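Racemase (Pseudovibrio sp. JE062, PDB 3MKC) is a member of the enolase superfamily, combining an enolase-type N-terminal domain with a C-terminal domain of the TIM-barrel kind. Local coordinates at residues A[339-343]-A[344-348]; A[189-192]-A[193-197]; A[227-231]-A[232-236]. All blocks are in the same frame, centred on the assembly; numbering follows the deposited sequence.

Overall arrangement
All three contacts are local ones inside the TIM-barrel-like domain. Contacts 2 and 3 are neighbours, their centres about 11 Å apart: helix 188-202 of contact 2 lies against the end of helix 219-228 and the turn of contact 3. A salt bridge ties them, R196 NH1 standing 2.7 Å from D231 OD2. Contact 1 is separate, its centre about 25 Å from the others; its nearest atoms are about 14 Å from contact 2 and about 7 Å from contact 3. In this superfamily the active site lies at the C-terminal ends of the barrel strands; contact 1 continues from that end of strand 339-340, whereas contact 3 runs into the N-terminal end of strand 236-238.

Contact 1: A[339-343]-A[344-348]; sequences EYVHP and EFCDG
H342 and the two residues E344 and F345 meet in a tight turn that follows strand 339-340 of the barrel and leads toward helix 349-353. From its CB, which touches F345 CD2 at 4.0 Å, the imidazole is set anti to the backbone N (chi1 -169°), and this swings ND1 over to the E344 amide. ND1 accepts the E344 N-H at 2.9 Å from E344 N, with an N-H...N angle of 163° and the donor close to the ring plane, at the ring edge. The next atom, CE1, runs alongside the extended E344 chain: H342 CE1 lies 3.7 Å from E344 CB, and E344 OE2 comes to 3.8 Å from H342 CE1. At the tip, H342 NE2 stays 4.6 Å from E344 OE2, too far for a bond.

P343 CD lies over one face of the imidazole, near its rim. F345 presents its edge toward the H342 ring as an offset edge-to-face pair, with centroids 5.8 Å apart and planes at 78°. Beyond the turn, K167 makes a cation-pi contact with F345 and a hydrogen bond to E344 O, while H171 meets the F345 ring edge-to-face.

The backbone closes the same loop. F345 N donates to H342 O at 3.0 Å, and P343 and E344 have the backbone angles of a type I beta turn. Before the turn, V341 CG2 packs on C346 SG at 3.4 Å.

H342 thus holds the turn twice, by its carbonyl and by its ring. Because ND1 is used as an acceptor, a neutral imidazole would probably carry its hydrogen on NE2.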
loop_
_atom_site.group_PDB
_atom_site.type_symbol
_atom_site.label_atom_id
_atom_site.label_comp_id
_atom_site.label_asym_id
_atom_site.label_seq_id
_atom_site.Cartn_x
_atom_site.Cartn_y
_atom_site.Cartn_z
ATOM N N GLU A 339 2.487 6.585 0.645
ATOM C CA GLU A 339 1.362 6.637 1.573
ATOM C C GLU A 339 1.631 5.945 2.891
ATOM O O GLU A 339 2.137 4.823 2.932
ATOM C CB GLU A 339 0.085 6.058 0.957
ATOM C CG GLU A 339 -1.100 6.074 1.925
ATOM C CD GLU A 339 -2.428 5.741 1.269
ATOM O OE1 GLU A 339 -2.462 4.834 0.414
ATOM O OE2 GLU A 339 -3.444 6.378 1.622
ATOM N N TYR A 340 1.274 6.633 3.968
ATOM C CA TYR A 340 1.462 6.108 5.303
ATOM C C TYR A 340 0.310 6.572 6.186
ATOM O O TYR A 340 -0.151 7.706 6.077
ATOM C CB TYR A 340 2.777 6.620 5.879
ATOM C CG TYR A 340 3.265 5.851 7.082
ATOM C CD1 TYR A 340 4.042 4.704 6.932
ATOM C CD2 TYR A 340 2.960 6.277 8.373
ATOM C CE1 TYR A 340 4.510 4.001 8.039
ATOM C CE2 TYR A 340 3.420 5.583 9.490
ATOM C CZ TYR A 340 4.193 4.449 9.315
ATOM O OH TYR A 340 4.646 3.762 10.408
ATOM N N VAL A 341 -0.170 5.681 7.039
ATOM C CA VAL A 341 -1.239 6.018 7.962
ATOM C C VAL A 341 -0.561 6.029 9.324
ATOM O O VAL A 341 0.017 5.031 9.754
ATOM C CB VAL A 341 -2.381 4.972 7.919
ATOM C CG1 VAL A 341 -1.846 3.591 8.256
ATOM C CG2 VAL A 341 -3.492 5.373 8.885
ATOM N N HIS A 342 -0.592 7.180 9.982
ATOM C CA HIS A 342 0.050 7.327 11.276
ATOM C C HIS A 342 -0.972 7.239 12.406
ATOM O O HIS A 342 -2.101 7.706 12.267
ATOM C CB HIS A 342 0.790 8.666 11.324
ATOM C CG HIS A 342 1.703 8.808 12.497
ATOM N ND1 HIS A 342 1.246 9.064 13.774
ATOM C CD2 HIS A 342 3.048 8.687 12.598
ATOM C CE1 HIS A 342 2.269 9.094 14.607
ATOM N NE2 HIS A 342 3.375 8.868 13.919
ATOM N N PRO A 343 -0.584 6.627 13.540
ATOM C CA PRO A 343 -1.439 6.451 14.720
ATOM C C PRO A 343 -2.002 7.738 15.320
ATOM O O PRO A 343 -3.129 7.754 15.811
ATOM C CB PRO A 343 -0.526 5.717 15.696
ATOM C CG PRO A 343 0.350 4.920 14.796
ATOM C CD PRO A 343 0.698 5.925 13.726
ATOM N N GLU A 344 -1.225 8.813 15.291
ATOM C CA GLU A 344 -1.688 10.084 15.845
ATOM C C GLU A 344 -2.467 10.895 14.814
ATOM O O GLU A 344 -2.903 12.016 15.092
ATOM C CB GLU A 344 -0.500 10.907 16.357
ATOM C CG GLU A 344 0.215 10.286 17.550
ATOM C CD GLU A 344 1.386 11.121 18.039
ATOM O OE1 GLU A 344 1.172 12.291 18.425
ATOM O OE2 GLU A 344 2.521 10.605 18.042
ATOM N N PHE A 345 -2.640 10.322 13.625
ATOM C CA PHE A 345 -3.359 10.994 12.545
ATOM C C PHE A 345 -4.420 10.096 11.928
ATOM O O PHE A 345 -4.696 10.180 10.729
ATOM C CB PHE A 345 -2.375 11.438 11.460
ATOM C CG PHE A 345 -1.525 12.605 11.858
ATOM C CD1 PHE A 345 -1.978 13.905 11.673
ATOM C CD2 PHE A 345 -0.280 12.407 12.442
ATOM C CE1 PHE A 345 -1.199 14.994 12.064
ATOM C CE2 PHE A 345 0.501 13.483 12.834
ATOM C CZ PHE A 345 0.041 14.779 12.645
ATOM N N CYS A 346 -5.009 9.230 12.742
ATOM C CA CYS A 346 -6.038 8.328 12.252
ATOM C C CYS A 346 -6.654 7.536 13.391
ATOM O O CYS A 346 -6.126 7.500 14.502
ATOM C CB CYS A 346 -5.443 7.340 11.250
ATOM S SG CYS A 346 -4.595 5.949 12.040
ATOM N N ASP A 347 -7.782 6.904 13.102
ATOM C CA ASP A 347 -8.457 6.072 14.080
ATOM C C ASP A 347 -8.437 4.660 13.522
ATOM O O ASP A 347 -8.684 4.452 12.332
ATOM C CB ASP A 347 -9.898 6.538 14.293
ATOM C CG ASP A 347 -9.976 7.905 14.943
ATOM O OD1 ASP A 347 -9.224 8.138 15.913
ATOM O OD2 ASP A 347 -10.788 8.740 14.491
ATOM N N GLY A 348 -8.130 3.697 14.376
ATOM C CA GLY A 348 -8.075 2.316 13.942
ATOM C C GLY A 348 -7.295 1.491 14.940
ATOM O O GLY A 348 -6.064 1.458 14.906
#

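Contact 2: A[189-192]-A[193-197]; sequences KEVA and YYLRE
V191 and L195 sit one turn apart on helix 188-202, the helix of a beta-alpha-beta unit of the TIM-barrel-like domain, between strands 175-179 and 207-211. Four successive i to i+4 bonds join the segments; the L195 N to V191 O bond, 3.0 Å long, is nearly straight at 170°. L195 has CG beside the backbone N (chi1 -61°), which lays it along the V191 carbonyl, L195 CG 3.3 Å from V191 O. Its CD1 then reaches V191 CG1 at 4.2 Å, and the side chain continues toward M208 and V210 of the neighbouring strand.

The two tyrosines are built alike, with CG anti to the backbone N, but serve different faces. Y194 points inward, its OH bonded to C179 O and its ring meeting that of W186. Y193 lies on the exposed side, where E197 CG rests over one face of its ring near the rim, 3.5 Å above the plane.

R196 follows L195 in placing CG beside its backbone N, then stays extended as far as NE. The guanidinium thereby leaves the helix for D231, whose OD2 forms a salt bridge with NH1, while the base of the chain passes the preceding turn with R196 CG 3.2 Å from A192 O.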
loop_
_atom_site.group_PDB
_atom_site.type_symbol
_atom_site.label_atom_id
_atom_site.label_comp_id
_atom_site.label_asym_id
_atom_site.label_seq_id
_atom_site.Cartn_x
_atom_site.Cartn_y
_atom_site.Cartn_z
ATOM N N LYS A 189 -18.531 22.120 -8.926
ATOM C CA LYS A 189 -18.131 23.453 -8.504
ATOM C C LYS A 189 -17.953 23.513 -6.989
ATOM O O LYS A 189 -17.066 24.204 -6.487
ATOM C CB LYS A 189 -19.151 24.502 -8.963
ATOM C CG LYS A 189 -18.623 25.369 -10.096
ATOM C CD LYS A 189 -17.326 26.049 -9.650
ATOM C CE LYS A 189 -16.466 26.530 -10.811
ATOM N NZ LYS A 189 -15.156 27.041 -10.294
ATOM N N GLU A 190 -18.785 22.772 -6.268
ATOM C CA GLU A 190 -18.703 22.743 -4.817
ATOM C C GLU A 190 -17.432 22.017 -4.391
ATOM O O GLU A 190 -16.798 22.384 -3.401
ATOM C CB GLU A 190 -19.931 22.042 -4.227
ATOM C CG GLU A 190 -21.239 22.791 -4.450
ATOM C CD GLU A 190 -22.435 22.050 -3.882
ATOM O OE1 GLU A 190 -22.710 20.918 -4.332
ATOM O OE2 GLU A 190 -23.097 22.597 -2.981
ATOM N N VAL A 191 -17.068 20.979 -5.141
ATOM C CA VAL A 191 -15.860 20.222 -4.843
ATOM C C VAL A 191 -14.662 21.147 -5.020
ATOM O O VAL A 191 -13.718 21.104 -4.232
ATOM C CB VAL A 191 -15.709 19.000 -5.783
ATOM C CG1 VAL A 191 -14.353 18.326 -5.558
ATOM C CG2 VAL A 191 -16.832 18.011 -5.516
ATOM N N ALA A 192 -14.709 21.986 -6.052
ATOM C CA ALA A 192 -13.623 22.920 -6.302
ATOM C C ALA A 192 -13.518 23.879 -5.118
ATOM O O ALA A 192 -12.424 24.189 -4.647
ATOM C CB ALA A 192 -13.879 23.691 -7.578
ATOM N N TYR A 193 -14.672 24.344 -4.651
ATOM C CA TYR A 193 -14.746 25.260 -3.518
ATOM C C TYR A 193 -14.109 24.588 -2.311
ATOM O O TYR A 193 -13.263 25.166 -1.623
ATOM C CB TYR A 193 -16.211 25.591 -3.209
ATOM C CG TYR A 193 -16.405 26.262 -1.869
ATOM C CD1 TYR A 193 -16.001 27.579 -1.665
ATOM C CD2 TYR A 193 -16.948 25.562 -0.794
ATOM C CE1 TYR A 193 -16.130 28.186 -0.418
ATOM C CE2 TYR A 193 -17.080 26.159 0.461
ATOM C CZ TYR A 193 -16.668 27.469 0.637
ATOM O OH TYR A 193 -16.782 28.063 1.872
ATOM N N TYR A 194 -14.530 23.353 -2.076
ATOM C CA TYR A 194 -14.051 22.527 -0.978
ATOM C C TYR A 194 -12.527 22.447 -0.934
ATOM O O TYR A 194 -11.900 22.748 0.083
ATOM C CB TYR A 194 -14.647 21.129 -1.144
ATOM C CG TYR A 194 -14.172 20.072 -0.182
ATOM C CD1 TYR A 194 -14.436 20.167 1.179
ATOM C CD2 TYR A 194 -13.514 18.933 -0.647
ATOM C CE1 TYR A 194 -14.065 19.149 2.056
ATOM C CE2 TYR A 194 -13.142 17.914 0.217
ATOM C CZ TYR A 194 -13.420 18.026 1.564
ATOM O OH TYR A 194 -13.064 17.007 2.414
ATOM N N LEU A 195 -11.934 22.033 -2.047
ATOM C CA LEU A 195 -10.493 21.896 -2.121
ATOM C C LEU A 195 -9.801 23.237 -1.961
ATOM O O LEU A 195 -8.692 23.308 -1.452
ATOM C CB LEU A 195 -10.107 21.238 -3.447
ATOM C CG LEU A 195 -10.691 19.831 -3.626
ATOM C CD1 LEU A 195 -10.259 19.257 -4.972
ATOM C CD2 LEU A 195 -10.219 18.926 -2.495
ATOM N N ARG A 196 -10.456 24.307 -2.394
ATOM C CA ARG A 196 -9.863 25.626 -2.259
ATOM C C ARG A 196 -9.817 26.018 -0.790
ATOM O O ARG A 196 -8.860 26.652 -0.332
ATOM C CB ARG A 196 -10.666 26.654 -3.054
ATOM C CG ARG A 196 -10.369 26.624 -4.537
ATOM C CD ARG A 196 -11.294 27.533 -5.331
ATOM N NE ARG A 196 -10.886 27.577 -6.728
ATOM C CZ ARG A 196 -9.704 28.029 -7.130
ATOM N NH1 ARG A 196 -8.832 28.477 -6.236
ATOM N NH2 ARG A 196 -9.383 28.019 -8.417
ATOM N N GLU A 197 -10.847 25.630 -0.045
ATOM C CA GLU A 197 -10.903 25.958 1.375
ATOM C C GLU A 197 -9.880 25.155 2.161
ATOM O O GLU A 197 -9.224 25.685 3.057
ATOM C CB GLU A 197 -12.306 25.704 1.935
ATOM C CG GLU A 197 -13.363 26.601 1.322
ATOM C CD GLU A 197 -13.035 28.074 1.480
ATOM O OE1 GLU A 197 -13.017 28.561 2.630
ATOM O OE2 GLU A 197 -12.789 28.743 0.452
#

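Contact 3: A[227-231]-A[232-236]; sequences NSIED and LELYF
I229 meets both leucines of the turn, reaching each with a different part of its side chain. Its CB faces L232, where I229 CB and L232 CD1 are 3.7 Å apart and the two side chains cross obliquely. Its CG1 arm is extended (chi2 177°) and carries CD1 onto L234, the two CD1 atoms of I229 and L234 touching at 3.6 Å. I229 and L232 also pack against L195 of helix 188-202, while L234 lies on M208 and V210 of strand 207-211.

D231 runs alongside L232, pointing the same way, with D231 OD2 4.1 Å from L232 CD2. That carboxylate is directed to R196, which binds OD2 in a salt bridge.

Underneath, the backbone turns through a 3-10 segment: L232 N donates to I229 O at 3.0 Å, and E233 N to E230 O at 3.0 Å. E233 then takes a left-handed conformation, phi 50° and psi 45°, that redirects the chain toward strand 236-238. A water bridges the bend, donating to I229 O at 2.9 Å and accepting from L234 N at 3.0 Å. The I229 carbonyl therefore has two donors, and the water pairs an amide that the turn itself does not engage.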
loop_
_atom_site.group_PDB
_atom_site.type_symbol
_atom_site.label_atom_id
_atom_site.label_comp_id
_atom_site.label_asym_id
_atom_site.label_seq_id
_atom_site.Cartn_x
_atom_site.Cartn_y
_atom_site.Cartn_z
ATOM N N ASN A 227 -8.899 21.434 -14.211
ATOM C CA ASN A 227 -8.330 22.611 -14.841
ATOM C C ASN A 227 -8.642 23.886 -14.066
ATOM O O ASN A 227 -7.828 24.804 -14.034
ATOM C CB ASN A 227 -8.816 22.740 -16.290
ATOM C CG ASN A 227 -8.130 21.756 -17.215
ATOM O OD1 ASN A 227 -7.001 21.344 -16.958
ATOM N ND2 ASN A 227 -8.798 21.388 -18.304
ATOM N N SER A 228 -9.796 23.934 -13.414
ATOM C CA SER A 228 -10.183 25.133 -12.666
ATOM C C SER A 228 -9.467 25.304 -11.328
ATOM O O SER A 228 -9.518 26.379 -10.728
ATOM C CB SER A 228 -11.697 25.146 -12.434
ATOM O OG SER A 228 -12.077 24.188 -11.464
ATOM N N ILE A 229 -8.804 24.254 -10.851
ATOM C CA ILE A 229 -8.095 24.348 -9.578
ATOM C C ILE A 229 -6.592 24.181 -9.752
ATOM O O ILE A 229 -5.887 23.762 -8.836
ATOM C CB ILE A 229 -8.605 23.307 -8.564
ATOM C CG1 ILE A 229 -8.395 21.891 -9.108
ATOM C CG2 ILE A 229 -10.079 23.566 -8.259
ATOM C CD1 ILE A 229 -8.815 20.812 -8.135
ATOM N N GLU A 230 -6.110 24.526 -10.939
ATOM C CA GLU A 230 -4.697 24.434 -11.248
ATOM C C GLU A 230 -3.900 25.318 -10.283
ATOM O O GLU A 230 -2.799 24.963 -9.863
ATOM C CB GLU A 230 -4.465 24.874 -12.700
ATOM C CG GLU A 230 -3.114 24.477 -13.269
ATOM C CD GLU A 230 -2.976 24.794 -14.748
ATOM O OE1 GLU A 230 -3.686 24.170 -15.567
ATOM O OE2 GLU A 230 -2.150 25.666 -15.091
ATOM N N ASP A 231 -4.470 26.462 -9.917
ATOM C CA ASP A 231 -3.800 27.387 -9.008
ATOM C C ASP A 231 -3.539 26.797 -7.619
ATOM O O ASP A 231 -2.654 27.267 -6.900
ATOM C CB ASP A 231 -4.622 28.676 -8.879
ATOM C CG ASP A 231 -6.027 28.417 -8.394
ATOM O OD1 ASP A 231 -6.729 27.594 -9.020
ATOM O OD2 ASP A 231 -6.432 29.034 -7.390
ATOM N N LEU A 232 -4.304 25.777 -7.239
ATOM C CA LEU A 232 -4.122 25.137 -5.936
ATOM C C LEU A 232 -2.832 24.321 -5.909
ATOM O O LEU A 232 -2.377 23.895 -4.854
ATOM C CB LEU A 232 -5.314 24.234 -5.607
ATOM C CG LEU A 232 -6.657 24.956 -5.481
ATOM C CD1 LEU A 232 -7.717 23.968 -5.033
ATOM C CD2 LEU A 232 -6.541 26.107 -4.483
ATOM N N GLU A 233 -2.248 24.098 -7.080
ATOM C CA GLU A 233 -0.998 23.354 -7.168
ATOM C C GLU A 233 -1.024 22.031 -6.406
ATOM O O GLU A 233 -0.074 21.699 -5.687
ATOM C CB GLU A 233 0.150 24.217 -6.634
ATOM C CG GLU A 233 0.284 25.574 -7.319
ATOM C CD GLU A 233 1.406 26.414 -6.734
ATOM O OE1 GLU A 233 2.545 25.906 -6.645
ATOM O OE2 GLU A 233 1.151 27.583 -6.366
ATOM N N LEU A 234 -2.103 21.275 -6.563
ATOM C CA LEU A 234 -2.233 19.990 -5.881
ATOM C C LEU A 234 -1.224 18.986 -6.447
ATOM O O LEU A 234 -0.888 19.028 -7.634
ATOM C CB LEU A 234 -3.670 19.475 -6.037
ATOM C CG LEU A 234 -4.739 20.464 -5.535
ATOM C CD1 LEU A 234 -6.134 19.942 -5.844
ATOM C CD2 LEU A 234 -4.567 20.681 -4.028
ATOM N N TYR A 235 -0.745 18.088 -5.591
ATOM C CA TYR A 235 0.235 17.092 -6.001
ATOM C C TYR A 235 -0.355 16.081 -6.978
ATOM O O TYR A 235 0.276 15.743 -7.976
ATOM C CB TYR A 235 0.797 16.353 -4.790
ATOM C CG TYR A 235 2.020 15.551 -5.144
ATOM C CD1 TYR A 235 3.298 16.084 -4.976
ATOM C CD2 TYR A 235 1.902 14.285 -5.715
ATOM C CE1 TYR A 235 4.427 15.376 -5.365
ATOM C CE2 TYR A 235 3.016 13.575 -6.111
ATOM C CZ TYR A 235 4.278 14.120 -5.939
ATOM O OH TYR A 235 5.390 13.422 -6.365
ATOM N N PHE A 236 -1.548 15.574 -6.682
ATOM C CA PHE A 236 -2.175 14.640 -7.602
ATOM C C PHE A 236 -3.676 14.480 -7.441
ATOM O O PHE A 236 -4.262 14.928 -6.449
ATOM C CB PHE A 236 -1.459 13.269 -7.586
ATOM C CG PHE A 236 -1.658 12.433 -6.328
ATOM C CD1 PHE A 236 -2.926 12.204 -5.789
ATOM C CD2 PHE A 236 -0.571 11.765 -5.769
ATOM C CE1 PHE A 236 -3.102 11.316 -4.715
ATOM C CE2 PHE A 236 -0.730 10.872 -4.698
ATOM C CZ PHE A 236 -1.999 10.647 -4.171
HETATM O O HOH W 1 -4.045 21.506 -8.783
#